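Local coordinates for protein putative methylase (PDB 3LDU) that probably methylates guanine bases of ribosomal RNA, as a THUMP-containing methyltransferase of the RlmL/RlmKL type, and binds GTP, at residues Leu64-Phe69 / Ile84-Tyr89; Pro144-Ile149 / Ser157-Gly162. All coordinates share one frame; numbering follows the deposited sequence.

Interaction 1 (Leu64-Phe69 / Ile84-Tyr89); sequences LKIAEF and INWSRY
The ring of Tyr89 is filled on both faces: Ile66 CD1 sits over the centre of one, 3.9 Å from the centroid and 13° off the normal, a CH-pi contact, and CB of Arg88 lies over the other. Trp86 takes part less squarely. Ile66 CG2 comes to its six-membered ring obliquely, 28° off the normal, with Trp86 CH2 the nearest atom at 3.8 Å, while Ile84 CG2 lies over the rim of one indole face. The ring of Phe69 is met at its edge, near its plane, by Ile84 CD1.

Ile66 CG2, anti to the backbone N, is wedged among three side chains, for besides Trp86 it touches Tyr89 CE2 at 3.8 Å and Ile84 CG2 at 3.9 Å. The longer branch, turned beside that N (chi1 -56°), carries CD1 at its end across to the tyrosine face. The backbone contributes to this presentation: Ile66 and Ala67 both pair with Ile156 in a classic beta bulge, where Ile66 departs from extended backbone angles, so the side chains of both consecutive residues set out toward 84-89. In the fold, side chains on one face of strand 63-70, an interior strand of the mixed sheet, pack here against the loop that follows helix 74-82, with 84-89 in the THUMP domain.

Ala67 CB meets Ile84 CD1 at 3.5 Å, tighter than usual for two carbons. The loop itself is fixed from elsewhere. Trp86 NE1 donates to Thr81 O, at the end of the preceding helix, Ile84 O is bonded to Ser125 OG, and the indole also rests on Ile122 and Leu126 of helix 111-129. An inverse gamma turn centred on Asn85 starts the bend, and Tyr89 N bonds to Trp86 O at 2.9 Å.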
ATOM      1  N   LEU A  64      13.430   2.684   7.850  1.00 17.89           N
ATOM      2  CA  LEU A  64      14.100   2.604   9.136  1.00 19.83           C
ATOM      3  C   LEU A  64      14.435   4.034   9.581  1.00 21.12           C
ATOM      4  O   LEU A  64      15.198   4.729   8.916  1.00 20.80           O
ATOM      5  CB  LEU A  64      15.380   1.774   9.009  1.00 20.35           C
ATOM      6  CG  LEU A  64      16.276   1.776  10.258  1.00 22.14           C
ATOM      7  CD1 LEU A  64      15.544   1.153  11.446  1.00 22.04           C
ATOM      8  CD2 LEU A  64      17.567   1.034   9.978  1.00 26.07           C
ATOM      9  N   LYS A  65      13.843   4.480  10.686  1.00 17.72           N
ATOM     10  CA  LYS A  65      14.060   5.845  11.151  1.00 17.59           C
ATOM     11  C   LYS A  65      15.436   5.958  11.796  1.00 23.35           C
ATOM     12  O   LYS A  65      15.788   5.151  12.663  1.00 25.29           O
ATOM     13  CB  LYS A  65      13.009   6.242  12.165  1.00 18.16           C
ATOM     14  CG  LYS A  65      12.990   7.728  12.472  1.00 22.72           C
ATOM     15  CD  LYS A  65      11.896   8.043  13.473  1.00 31.73           C
ATOM     16  CE  LYS A  65      11.893   9.514  13.849  1.00 34.10           C
ATOM     17  NZ  LYS A  65      10.761   9.832  14.759  1.00 30.40           N
ATOM     18  N   ILE A  66      16.208   6.949  11.358  1.00 20.27           N
ATOM     19  CA  ILE A  66      17.555   7.181  11.908  1.00 16.66           C
ATOM     20  C   ILE A  66      17.572   8.339  12.897  1.00 26.05           C
ATOM     21  O   ILE A  66      18.177   8.258  13.976  1.00 25.18           O
ATOM     22  CB  ILE A  66      18.581   7.473  10.776  1.00 18.99           C
ATOM     23  CG1 ILE A  66      18.583   6.343   9.750  1.00 25.20           C
ATOM     24  CG2 ILE A  66      19.994   7.648  11.358  1.00 21.38           C
ATOM     25  CD1 ILE A  66      18.927   4.988  10.338  1.00 25.90           C
ATOM     26  N   ALA A  67      16.928   9.432  12.532  1.00 24.78           N
ATOM     27  CA  ALA A  67      17.030  10.641  13.345  1.00 23.99           C
ATOM     28  C   ALA A  67      15.871  11.577  13.072  1.00 27.50           C
ATOM     29  O   ALA A  67      15.292  11.562  11.991  1.00 24.04           O
ATOM     30  CB  ALA A  67      18.338  11.349  13.061  1.00 29.28           C
ATOM     31  N   GLU A  68      15.544  12.395  14.065  1.00 26.53           N
ATOM     32  CA  GLU A  68      14.593  13.479  13.875  1.00 23.71           C
ATOM     33  C   GLU A  68      15.089  14.684  14.661  1.00 30.77           C
ATOM     34  O   GLU A  68      15.491  14.558  15.817  1.00 32.38           O
ATOM     35  CB  GLU A  68      13.183  13.064  14.314  1.00 28.38           C
ATOM     36  CG  GLU A  68      12.171  14.195  14.278  1.00 37.38           C
ATOM     37  CD  GLU A  68      10.747  13.717  14.517  1.00 53.24           C
ATOM     38  OE1 GLU A  68       9.803  14.481  14.215  1.00 60.64           O
ATOM     39  OE2 GLU A  68      10.571  12.576  14.999  1.00 48.89           O
ATOM     40  N   PHE A  69      15.103  15.844  14.015  1.00 25.37           N
ATOM     41  CA  PHE A  69      15.585  17.065  14.648  1.00 25.67           C
ATOM     42  C   PHE A  69      15.044  18.267  13.901  1.00 27.41           C
ATOM     43  O   PHE A  69      14.589  18.151  12.768  1.00 28.10           O
ATOM     44  CB  PHE A  69      17.116  17.109  14.653  1.00 26.61           C
ATOM     45  CG  PHE A  69      17.741  16.870  13.294  1.00 30.17           C
ATOM     46  CD1 PHE A  69      17.806  17.888  12.351  1.00 26.08           C
ATOM     47  CD2 PHE A  69      18.271  15.629  12.964  1.00 29.85           C
ATOM     48  CE1 PHE A  69      18.384  17.668  11.095  1.00 24.63           C
ATOM     49  CE2 PHE A  69      18.851  15.405  11.721  1.00 26.71           C
ATOM     50  CZ  PHE A  69      18.907  16.424  10.786  1.00 24.09           C
ATOM     51  N   ILE A  84      25.295  12.577  13.559  1.00 29.76           N
ATOM     52  CA  ILE A  84      24.782  11.214  13.632  1.00 29.48           C
ATOM     53  C   ILE A  84      25.941  10.254  13.379  1.00 32.61           C
ATOM     54  O   ILE A  84      26.815  10.549  12.565  1.00 30.01           O
ATOM     55  CB  ILE A  84      23.688  10.991  12.578  1.00 27.02           C
ATOM     56  CG1 ILE A  84      22.492  11.896  12.872  1.00 27.81           C
ATOM     57  CG2 ILE A  84      23.270   9.514  12.510  1.00 26.94           C
ATOM     58  CD1 ILE A  84      21.509  11.967  11.729  1.00 28.09           C
ATOM     59  N   ASN A  85      25.967   9.123  14.084  1.00 31.92           N
ATOM     60  CA  ASN A  85      27.011   8.133  13.860  1.00 36.58           C
ATOM     61  C   ASN A  85      26.626   7.247  12.692  1.00 32.34           C
ATOM     62  O   ASN A  85      26.057   6.169  12.874  1.00 33.81           O
ATOM     63  CB  ASN A  85      27.266   7.285  15.108  1.00 45.20           C
ATOM     64  CG  ASN A  85      28.422   6.305  14.924  1.00 50.48           C
ATOM     65  OD1 ASN A  85      28.588   5.366  15.703  1.00 61.01           O
ATOM     66  ND2 ASN A  85      29.228   6.525  13.891  1.00 40.17           N
ATOM     67  N   TRP A  86      26.920   7.715  11.483  1.00 29.24           N
ATOM     68  CA  TRP A  86      26.467   7.013  10.293  1.00 26.86           C
ATOM     69  C   TRP A  86      27.104   5.640  10.086  1.00 31.17           C
ATOM     70  O   TRP A  86      26.492   4.765   9.474  1.00 29.38           O
ATOM     71  CB  TRP A  86      26.596   7.900   9.051  1.00 25.25           C
ATOM     72  CG  TRP A  86      25.482   8.894   8.992  1.00 25.79           C
ATOM     73  CD1 TRP A  86      25.535  10.224   9.323  1.00 25.98           C
ATOM     74  CD2 TRP A  86      24.124   8.625   8.624  1.00 23.49           C
ATOM     75  NE1 TRP A  86      24.287  10.796   9.162  1.00 23.82           N
ATOM     76  CE2 TRP A  86      23.412   9.833   8.740  1.00 25.98           C
ATOM     77  CE3 TRP A  86      23.451   7.475   8.205  1.00 25.51           C
ATOM     78  CZ2 TRP A  86      22.053   9.927   8.437  1.00 21.80           C
ATOM     79  CZ3 TRP A  86      22.092   7.576   7.903  1.00 26.07           C
ATOM     80  CH2 TRP A  86      21.414   8.788   8.031  1.00 24.19           C
ATOM     81  N   SER A  87      28.322   5.448  10.591  1.00 27.58           N
ATOM     82  CA  SER A  87      28.991   4.154  10.462  1.00 24.82           C
ATOM     83  C   SER A  87      28.218   3.018  11.145  1.00 30.76           C
ATOM     84  O   SER A  87      28.412   1.846  10.819  1.00 34.71           O
ATOM     85  CB  SER A  87      30.414   4.223  11.026  1.00 31.10           C
ATOM     86  OG  SER A  87      30.389   4.478  12.418  1.00 32.29           O
ATOM     87  N   ARG A  88      27.352   3.363  12.095  1.00 29.78           N
ATOM     88  CA  ARG A  88      26.503   2.368  12.753  1.00 39.96           C
ATOM     89  C   ARG A  88      25.481   1.770  11.785  1.00 36.01           C
ATOM     90  O   ARG A  88      25.038   0.635  11.957  1.00 32.88           O
ATOM     91  CB  ARG A  88      25.756   2.984  13.944  1.00 44.09           C
ATOM     92  CG  ARG A  88      26.556   3.074  15.234  1.00 60.30           C
ATOM     93  CD  ARG A  88      25.685   3.604  16.370  1.00 71.96           C
ATOM     94  NE  ARG A  88      24.355   2.992  16.359  1.00 78.45           N
ATOM     95  CZ  ARG A  88      23.354   3.357  17.154  1.00 79.71           C
ATOM     96  NH1 ARG A  88      23.519   4.338  18.031  1.00 82.85           N
ATOM     97  NH2 ARG A  88      22.181   2.742  17.068  1.00 77.32           N
ATOM     98  N   TYR A  89      25.123   2.538  10.762  1.00 29.17           N
ATOM     99  CA  TYR A  89      24.040   2.169   9.859  1.00 24.17           C
ATOM    100  C   TYR A  89      24.492   1.881   8.439  1.00 30.80           C
ATOM    101  O   TYR A  89      23.872   1.078   7.742  1.00 31.09           O
ATOM    102  CB  TYR A  89      23.015   3.293   9.824  1.00 27.19           C
ATOM    103  CG  TYR A  89      22.523   3.655  11.193  1.00 28.95           C
ATOM    104  CD1 TYR A  89      21.714   2.785  11.909  1.00 33.45           C
ATOM    105  CD2 TYR A  89      22.876   4.856  11.777  1.00 25.50           C
ATOM    106  CE1 TYR A  89      21.264   3.109  13.163  1.00 36.97           C
ATOM    107  CE2 TYR A  89      22.432   5.189  13.029  1.00 29.72           C
ATOM    108  CZ  TYR A  89      21.623   4.316  13.718  1.00 39.33           C
ATOM    109  OH  TYR A  89      21.179   4.657  14.973  1.00 51.65           O
TER

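Interaction 2 (Pro144-Ile149 / Ser157-Gly162)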
ATOM      1  N   PRO A 144      19.387   3.383   0.643  1.00 20.21           N
ATOM      2  CA  PRO A 144      18.860   4.632   0.090  1.00 18.32           C
ATOM      3  C   PRO A 144      18.382   5.533   1.213  1.00 23.64           C
ATOM      4  O   PRO A 144      17.589   5.107   2.047  1.00 24.05           O
ATOM      5  CB  PRO A 144      17.676   4.172  -0.780  1.00 18.09           C
ATOM      6  CG  PRO A 144      17.863   2.653  -0.939  1.00 26.09           C
ATOM      7  CD  PRO A 144      18.516   2.234   0.349  1.00 22.71           C
ATOM      8  N   ILE A 145      18.866   6.767   1.235  1.00 20.91           N
ATOM      9  CA  ILE A 145      18.547   7.683   2.321  1.00 18.73           C
ATOM     10  C   ILE A 145      17.365   8.565   1.923  1.00 23.66           C
ATOM     11  O   ILE A 145      17.347   9.135   0.828  1.00 21.26           O
ATOM     12  CB  ILE A 145      19.767   8.563   2.665  1.00 20.92           C
ATOM     13  CG1 ILE A 145      21.021   7.695   2.882  1.00 24.15           C
ATOM     14  CG2 ILE A 145      19.484   9.434   3.885  1.00 19.69           C
ATOM     15  CD1 ILE A 145      20.943   6.732   4.075  1.00 23.59           C
ATOM     16  N   PHE A 146      16.378   8.657   2.810  1.00 20.66           N
ATOM     17  CA  PHE A 146      15.197   9.485   2.567  1.00 25.13           C
ATOM     18  C   PHE A 146      15.142  10.609   3.601  1.00 23.28           C
ATOM     19  O   PHE A 146      15.349  10.366   4.795  1.00 24.98           O
ATOM     20  CB  PHE A 146      13.929   8.634   2.669  1.00 19.27           C
ATOM     21  CG  PHE A 146      13.575   7.878   1.403  1.00 28.78           C
ATOM     22  CD1 PHE A 146      14.491   7.026   0.785  1.00 25.74           C
ATOM     23  CD2 PHE A 146      12.307   8.001   0.846  1.00 34.07           C
ATOM     24  CE1 PHE A 146      14.142   6.325  -0.371  1.00 24.26           C
ATOM     25  CE2 PHE A 146      11.963   7.299  -0.306  1.00 32.03           C
ATOM     26  CZ  PHE A 146      12.879   6.464  -0.909  1.00 31.39           C
ATOM     27  N   VAL A 147      14.852  11.832   3.155  1.00 18.82           N
ATOM     28  CA  VAL A 147      14.759  12.972   4.065  1.00 16.97           C
ATOM     29  C   VAL A 147      13.365  13.577   3.937  1.00 19.24           C
ATOM     30  O   VAL A 147      12.887  13.788   2.821  1.00 22.34           O
ATOM     31  CB  VAL A 147      15.799  14.063   3.737  1.00 20.34           C
ATOM     32  CG1 VAL A 147      15.751  15.188   4.770  1.00 20.40           C
ATOM     33  CG2 VAL A 147      17.198  13.470   3.679  1.00 20.91           C
ATOM     34  N   PHE A 148      12.724  13.828   5.076  1.00 18.33           N
ATOM     35  CA  PHE A 148      11.366  14.367   5.096  1.00 20.95           C
ATOM     36  C   PHE A 148      11.350  15.543   6.068  1.00 23.15           C
ATOM     37  O   PHE A 148      11.712  15.389   7.232  1.00 24.76           O
ATOM     38  CB  PHE A 148      10.390  13.279   5.562  1.00 18.78           C
ATOM     39  CG  PHE A 148       8.966  13.738   5.676  1.00 21.33           C
ATOM     40  CD1 PHE A 148       8.151  13.785   4.553  1.00 34.87           C
ATOM     41  CD2 PHE A 148       8.433  14.089   6.910  1.00 24.43           C
ATOM     42  CE1 PHE A 148       6.834  14.201   4.653  1.00 35.47           C
ATOM     43  CE2 PHE A 148       7.108  14.499   7.011  1.00 35.91           C
ATOM     44  CZ  PHE A 148       6.318  14.561   5.883  1.00 31.47           C
ATOM     45  N   ILE A 149      10.965  16.723   5.583  1.00 20.53           N
ATOM     46  CA  ILE A 149      10.908  17.908   6.433  1.00 18.15           C
ATOM     47  C   ILE A 149       9.484  18.451   6.479  1.00 19.60           C
ATOM     48  O   ILE A 149       8.866  18.693   5.443  1.00 22.96           O
ATOM     49  CB  ILE A 149      11.883  19.007   5.963  1.00 21.77           C
ATOM     50  CG1 ILE A 149      13.258  18.394   5.626  1.00 21.45           C
ATOM     51  CG2 ILE A 149      12.041  20.084   7.046  1.00 19.56           C
ATOM     52  CD1 ILE A 149      14.328  19.409   5.201  1.00 24.95           C
ATOM     53  N   SER A 157      15.664   8.816   7.253  1.00 18.53           N
ATOM     54  CA  SER A 157      15.449   7.391   7.359  1.00 15.39           C
ATOM     55  C   SER A 157      16.181   6.684   6.234  1.00 20.97           C
ATOM     56  O   SER A 157      16.680   7.323   5.305  1.00 21.57           O
ATOM     57  CB  SER A 157      13.949   7.080   7.267  1.00 23.74           C
ATOM     58  OG  SER A 157      13.444   7.495   6.011  1.00 27.96           O
ATOM     59  N   ILE A 158      16.246   5.360   6.331  1.00 21.62           N
ATOM     60  CA  ILE A 158      16.778   4.544   5.243  1.00 20.72           C
ATOM     61  C   ILE A 158      15.657   3.664   4.705  1.00 24.58           C
ATOM     62  O   ILE A 158      14.943   3.017   5.468  1.00 22.47           O
ATOM     63  CB  ILE A 158      17.952   3.648   5.709  1.00 19.25           C
ATOM     64  CG1 ILE A 158      18.959   4.477   6.530  1.00 20.66           C
ATOM     65  CG2 ILE A 158      18.612   2.957   4.511  1.00 22.00           C
ATOM     66  CD1 ILE A 158      20.226   3.731   6.915  1.00 27.48           C
ATOM     67  N   ASP A 159      15.497   3.659   3.389  1.00 18.10           N
ATOM     68  CA  ASP A 159      14.495   2.818   2.738  1.00 21.31           C
ATOM     69  C   ASP A 159      14.896   1.345   2.843  1.00 23.20           C
ATOM     70  O   ASP A 159      15.997   0.980   2.423  1.00 24.74           O
ATOM     71  CB  ASP A 159      14.378   3.235   1.272  1.00 20.98           C
ATOM     72  CG  ASP A 159      13.442   2.337   0.481  1.00 31.53           C
ATOM     73  OD1 ASP A 159      12.545   1.743   1.099  1.00 27.16           O
ATOM     74  OD2 ASP A 159      13.607   2.238  -0.753  1.00 41.38           O
ATOM     75  N   THR A 160      14.024   0.507   3.405  1.00 19.33           N
ATOM     76  CA  THR A 160      14.320  -0.925   3.550  1.00 17.90           C
ATOM     77  C   THR A 160      13.676  -1.736   2.432  1.00 23.59           C
ATOM     78  O   THR A 160      13.899  -2.945   2.320  1.00 22.11           O
ATOM     79  CB  THR A 160      13.832  -1.504   4.904  1.00 17.54           C
ATOM     80  OG1 THR A 160      12.401  -1.598   4.902  1.00 19.63           O
ATOM     81  CG2 THR A 160      14.272  -0.637   6.075  1.00 20.66           C
ATOM     82  N   THR A 161      12.884  -1.056   1.604  1.00 20.55           N
ATOM     83  CA  THR A 161      11.996  -1.725   0.643  1.00 17.60           C
ATOM     84  C   THR A 161      12.541  -1.822  -0.786  1.00 19.75           C
ATOM     85  O   THR A 161      12.660  -2.911  -1.335  1.00 26.21           O
ATOM     86  CB  THR A 161      10.635  -1.012   0.627  1.00 16.05           C
ATOM     87  OG1 THR A 161      10.089  -1.039   1.949  1.00 19.85           O
ATOM     88  CG2 THR A 161       9.689  -1.707  -0.350  1.00 18.90           C
ATOM     89  N   GLY A 162      12.897  -0.688  -1.377  1.00 20.64           N
ATOM     90  CA  GLY A 162      13.332  -0.663  -2.762  1.00 27.42           C
ATOM     91  C   GLY A 162      12.153  -0.322  -3.670  1.00 26.44           C
ATOM     92  O   GLY A 162      11.587   0.762  -3.572  1.00 29.53           O
TER
HETATM   93  O   HOH W   1      12.574  10.155   6.107  1.00 26.20           O
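Phe146 and Ser157 are bonded both ways: Phe146 N reaches Ser157 O at 2.8 Å with a nearly straight N-H...O angle of 175°, and Ser157 N returns to Phe146 O at 2.9 Å, in the carbonyl plane. With Asp159 N on Pro144 O at 2.9 Å, these bonds define the antiparallel register of the beta hairpin 145-150/153-159. Ile145 and Ile158 form the non-hydrogen-bonded pair between them, lying side by side and pointing the same way, CD1 of Ile145 3.9 Å from CG1 of Ile158.

Packing is close where the Phe146 ring runs alongside Asp159, its CE1 3.5 Å from Asp159 CB; ring and carboxylate planes stand 62° apart. Pro144, just before the strand, lies obliquely across Asp159, its CB meeting Asp159 CB. The Ser157 end, by contrast, is met by water: one molecule bridges Ser157 OG, 2.8 Å away, to Phe146 O, to which it donates. Ser157 OG stands between its own N and carbonyl carbon (chi1 62°), which brings it within reach of that water.

CG of Asp159 is anti to the backbone N, which carries the carboxylate to the amides that follow. OD1 accepts from Thr161 N in an Asx turn and forms a salt bridge with Arg61; OD2 accepts from Gly162 N at 3.1 Å. Amides and guanidinium together would be expected to favour the ionised carboxylate, tying the turn after the strand to the Arg61 side chain.

In the fold
Interactions 1 and 2 follow one another along the chain, the first closing before the second opens, and their centres lie 11 Å apart. Both reach the same mixed sheet, where strand 63-70 neighbours strand 153-159, which in turn pairs with strand 145-150. Direct contact confirms the adjacency: Leu64 N lies 2.8 Å from Ile158 O, a probable hydrogen bond, and Ile66 CG1 packs on Ile158 CG1 at 3.7 Å. Interaction 2 is thus strand pairing within the sheet, and interaction 1 packs a loop against it. The sheet joins ferredoxin-like strands 7-12, 31-36 and 39-44 to THUMP strands 145-150 and 153-159, away from the GTP pocket and probably concerned with RNA binding.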